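Local structure of DsbA-like disulfide oxidoreductase (6EEZ) at residues A137-I140 and E141-I144; M143-N146 and S147-L150. The protein probably catalyses thiol-disulfide exchange, acting as a DsbA-like oxidoreductase and disulfide isomerase built on a thioredoxin fold with a helical insertion. One frame throughout, in Å; residues are numbered along the deposited sequence.

Interaction 1: A137-I140 and E141-I144; sequences ADKI and EQMI
Ala137 meets Glu141 at the first turn of helix 137-154: its carbonyl O takes the amide of Glu141, N to O 2.9 Å, while the CB of Glu141 rests close to the same oxygen. The acidic arm of Glu141 then leaves the 137-140 turn. Its CG is anti to the backbone N (chi1 169°) and the chain bends at chi2, taking the carboxylate off to Lys83 of helix 76-91, which forms a salt bridge with OE1, and to Asn145 one turn on, which donates to OE2. Asp138 continues the helical pattern through its carbonyl O, bonded to Gln142 N at 2.9 Å. Lys139 does more with its side chain. Its chain is bent at chi2 and chi3 and runs alongside that of Gln142, both pointing the same way, with Lys139 CE 4.1 Å from Gln142 OE1. On its other flank Lys139 faces Met143. The carbonyl O of Lys139 accepts Met143 N, and Met143 CG lies 3.2 Å from that oxygen; Met143 SD approaches Lys139 CG at 4.2 Å before the bent thioether chain turns toward Leu86 and Phe90. Ile140 closes the series. Its O receives Ile144 N at 3.0 Å, and the two isoleucines lie side by side, the CG2 branch of Ile140 against Ile144 CD1 at 4.2 Å. This amphipathic stretch thus splits its chemistry by face. Ile140, Met143 and Ile144 offer buried apolar surface to helix 76-91, where Ile140 touches the chain of Lys83 and Ile144 touches Ala82, while Asp138, Lys139 and Gln142 stay exposed. Glu141, gripped at both carboxylate oxygens, probably has its negative charge favoured by Lys83 and ties the two helices together electrostatically beside the apolar seam.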
loop_
_atom_site.group_PDB
_atom_site.type_symbol
_atom_site.label_atom_id
_atom_site.label_comp_id
_atom_site.label_asym_id
_atom_site.label_seq_id
_atom_site.Cartn_x
_atom_site.Cartn_y
_atom_site.Cartn_z
ATOM N N ALA A 137 12.191 8.059 -12.106
ATOM C CA ALA A 137 12.615 6.661 -12.070
ATOM C C ALA A 137 13.448 6.376 -10.821
ATOM O O ALA A 137 13.152 5.430 -10.088
ATOM C CB ALA A 137 13.386 6.312 -13.321
ATOM N N ASP A 138 14.464 7.198 -10.566
ATOM C CA ASP A 138 15.294 7.026 -9.370
ATOM C C ASP A 138 14.467 7.006 -8.088
ATOM O O ASP A 138 14.735 6.211 -7.195
ATOM C CB ASP A 138 16.337 8.136 -9.254
ATOM C CG ASP A 138 17.377 8.074 -10.334
ATOM O OD1 ASP A 138 17.348 7.095 -11.112
ATOM O OD2 ASP A 138 18.228 8.995 -10.400
ATOM N N LYS A 139 13.468 7.882 -7.984
ATOM C CA LYS A 139 12.763 8.039 -6.721
ATOM C C LYS A 139 11.772 6.914 -6.518
ATOM O O LYS A 139 11.579 6.445 -5.404
ATOM C CB LYS A 139 12.050 9.374 -6.646
ATOM C CG LYS A 139 11.393 9.613 -5.308
ATOM C CD LYS A 139 11.796 10.960 -4.729
ATOM C CE LYS A 139 13.223 10.935 -4.187
ATOM N NZ LYS A 139 13.675 12.294 -3.787
ATOM N N ILE A 140 11.143 6.482 -7.602
ATOM C CA ILE A 140 10.250 5.333 -7.548
ATOM C C ILE A 140 11.045 4.086 -7.155
ATOM O O ILE A 140 10.605 3.292 -6.330
ATOM C CB ILE A 140 9.556 5.093 -8.904
ATOM C CG1 ILE A 140 8.621 6.265 -9.223
ATOM C CG2 ILE A 140 8.795 3.774 -8.886
ATOM C CD1 ILE A 140 8.146 6.305 -10.654
ATOM N N GLU A 141 12.201 3.914 -7.784
ATOM C CA GLU A 141 13.054 2.776 -7.514
ATOM C C GLU A 141 13.440 2.783 -6.031
ATOM O O GLU A 141 13.342 1.767 -5.356
ATOM C CB GLU A 141 14.294 2.815 -8.418
ATOM C CG GLU A 141 15.399 1.818 -8.047
ATOM C CD GLU A 141 15.000 0.364 -8.297
ATOM O OE1 GLU A 141 13.976 0.130 -8.983
ATOM O OE2 GLU A 141 15.724 -0.543 -7.828
ATOM N N GLN A 142 13.851 3.949 -5.536
ATOM C CA GLN A 142 14.243 4.120 -4.139
ATOM C C GLN A 142 13.112 3.768 -3.190
ATOM O O GLN A 142 13.331 3.080 -2.183
ATOM C CB GLN A 142 14.702 5.558 -3.883
ATOM C CG GLN A 142 15.344 5.771 -2.532
ATOM C CD GLN A 142 15.828 7.198 -2.326
ATOM O OE1 GLN A 142 15.059 8.060 -1.909
ATOM N NE2 GLN A 142 17.114 7.453 -2.612
ATOM N N MET A 143 11.906 4.228 -3.519
ATOM C CA MET A 143 10.751 3.999 -2.647
ATOM C C MET A 143 10.383 2.527 -2.580
ATOM O O MET A 143 9.988 2.032 -1.530
ATOM C CB MET A 143 9.538 4.815 -3.114
ATOM C CG MET A 143 9.645 6.312 -2.842
ATOM S SD MET A 143 8.320 7.281 -3.627
ATOM C CE MET A 143 6.937 6.827 -2.587
ATOM N N ILE A 144 10.499 1.825 -3.699
ATOM C CA ILE A 144 10.107 0.424 -3.737
ATOM C C ILE A 144 11.158 -0.415 -3.010
ATOM O O ILE A 144 10.828 -1.356 -2.292
ATOM C CB ILE A 144 9.918 -0.066 -5.182
ATOM C CG1 ILE A 144 8.581 0.459 -5.722
ATOM C CG2 ILE A 144 9.978 -1.599 -5.257
ATOM C CD1 ILE A 144 8.263 0.053 -7.123
#

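Interaction 2: M143-N146 and S147-L150; sequences MINN and SRLL
Arg148 sets its CG beside its own backbone N (chi1 -75°) and stays extended from there to NE, a shape that sends the side chain back along helix 137-154 over Ile144 and Asn145. The CG2 methyl of Ile144, anti to the backbone N of that residue, sits over one face of the guanidinium, offset toward its rim, 4.0 Å from Arg148 NE. The aliphatic part of the arginine follows the same course, with Arg148 CG 3.4 Å from the carbonyl O of Ile144, the oxygen that also accepts Arg148 N at 2.9 Å. Asn145 crosses the arginine at an oblique angle: its amide plane is turned 29° from the guanidinium, and Asn145 OD1 stands 4.1 Å from Arg148 NH1, a polar approach rather than a bond. The ND2 of Asn145 is instead engaged by Glu141. Ordinary helix carries these groups, with Ser147 N bonded to Met143 O, Leu149 N to Asn145 O and Leu150 N to Asn146 O. Leu149 also lays its CG 3.6 Å from Asn145 O, on the exposed side. Ser147 turns inward; Ser147 OG is hydrogen-bonded to Arg69 NH1 and lies 3.3 Å from Met143 O, and Tyr25 OH hydrogen-bonds to that oxygen. Leu150, likewise buried, packs on Tyr16, Gln19 and Ile20. The chemistry divides the arginine's duties: its apolar stem and one flat face lie against the Ile144 methyl, whereas NE donates to the carbonyl of Pro72 in the loop after strand 65-70. That NE bond probably limits rotation of the guanidinium, and the buried Ser147 hydroxyl joins the same helix to Arg69 on that strand.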
loop_
_atom_site.group_PDB
_atom_site.type_symbol
_atom_site.label_atom_id
_atom_site.label_comp_id
_atom_site.label_asym_id
_atom_site.label_seq_id
_atom_site.Cartn_x
_atom_site.Cartn_y
_atom_site.Cartn_z
ATOM N N MET A 143 11.906 4.228 -3.519
ATOM C CA MET A 143 10.751 3.999 -2.647
ATOM C C MET A 143 10.383 2.527 -2.580
ATOM O O MET A 143 9.988 2.032 -1.530
ATOM C CB MET A 143 9.538 4.815 -3.114
ATOM C CG MET A 143 9.645 6.312 -2.842
ATOM S SD MET A 143 8.320 7.281 -3.627
ATOM C CE MET A 143 6.937 6.827 -2.587
ATOM N N ILE A 144 10.499 1.825 -3.699
ATOM C CA ILE A 144 10.107 0.424 -3.737
ATOM C C ILE A 144 11.158 -0.415 -3.010
ATOM O O ILE A 144 10.828 -1.356 -2.292
ATOM C CB ILE A 144 9.918 -0.066 -5.182
ATOM C CG1 ILE A 144 8.581 0.459 -5.722
ATOM C CG2 ILE A 144 9.978 -1.599 -5.257
ATOM C CD1 ILE A 144 8.263 0.053 -7.123
ATOM N N ASN A 145 12.419 -0.063 -3.186
ATOM C CA ASN A 145 13.482 -0.767 -2.495
ATOM C C ASN A 145 13.335 -0.583 -0.998
ATOM O O ASN A 145 13.522 -1.533 -0.221
ATOM C CB ASN A 145 14.852 -0.276 -2.956
ATOM C CG ASN A 145 15.223 -0.807 -4.316
ATOM O OD1 ASN A 145 14.712 -1.843 -4.750
ATOM N ND2 ASN A 145 16.127 -0.108 -4.999
ATOM N N ASN A 146 12.967 0.629 -0.587
ATOM C CA ASN A 146 12.855 0.905 0.833
ATOM C C ASN A 146 11.697 0.138 1.422
ATOM O O ASN A 146 11.803 -0.344 2.538
ATOM C CB ASN A 146 12.730 2.407 1.093
ATOM C CG ASN A 146 14.073 3.126 1.001
ATOM O OD1 ASN A 146 15.145 2.500 1.059
ATOM N ND2 ASN A 146 14.027 4.437 0.867
ATOM N N SER A 147 10.617 -0.045 0.664
ATOM C CA SER A 147 9.491 -0.843 1.158
ATOM C C SER A 147 9.828 -2.323 1.225
ATOM O O SER A 147 9.399 -3.020 2.151
ATOM C CB SER A 147 8.256 -0.658 0.280
ATOM O OG SER A 147 7.725 0.639 0.414
ATOM N N ARG A 148 10.576 -2.823 0.243
ATOM C CA ARG A 148 10.970 -4.218 0.264
ATOM C C ARG A 148 11.848 -4.520 1.483
ATOM O O ARG A 148 11.678 -5.537 2.147
ATOM C CB ARG A 148 11.716 -4.588 -1.016
ATOM C CG ARG A 148 10.818 -4.729 -2.226
ATOM C CD ARG A 148 11.662 -4.851 -3.487
ATOM N NE ARG A 148 10.893 -5.452 -4.577
ATOM C CZ ARG A 148 11.325 -5.545 -5.827
ATOM N NH1 ARG A 148 12.523 -5.060 -6.147
ATOM N NH2 ARG A 148 10.567 -6.137 -6.751
ATOM N N LEU A 149 12.797 -3.636 1.767
ATOM C CA LEU A 149 13.671 -3.822 2.917
ATOM C C LEU A 149 12.864 -3.754 4.218
ATOM O O LEU A 149 13.132 -4.507 5.166
ATOM C CB LEU A 149 14.783 -2.776 2.912
ATOM C CG LEU A 149 15.954 -3.101 1.989
ATOM C CD1 LEU A 149 16.767 -1.852 1.653
ATOM C CD2 LEU A 149 16.861 -4.150 2.629
ATOM N N LEU A 150 11.866 -2.865 4.250
ATOM C CA LEU A 150 11.012 -2.750 5.412
ATOM C C LEU A 150 10.224 -4.033 5.618
ATOM O O LEU A 150 10.146 -4.532 6.746
ATOM C CB LEU A 150 10.050 -1.556 5.288
ATOM C CG LEU A 150 9.205 -1.267 6.530
ATOM C CD1 LEU A 150 10.075 -1.104 7.762
ATOM C CD2 LEU A 150 8.376 0.000 6.321
#

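Interactions 1 and 2 are overlapping eight-residue stretches of helix 137-154, their centres about 9 Å apart, and they share Met143 and Ile144. Ile144 works in both directions, meeting Ile140 behind it and Arg148 ahead. The Glu141-Asn145 bond also links the two contacts. The surroundings change along the way: Ile140, Met143 and Ile144 touch helix 76-91, and Arg148 still reaches it at Leu79, but the 147-150 end also meets strand 65-70, its following loop and helix 17-20. The helix thus spans from the helical insertion to the thioredoxin core, as in other DsbA proteins. None of these residues belongs to the Cys45-Cys48 disulfide, the CxxC redox site.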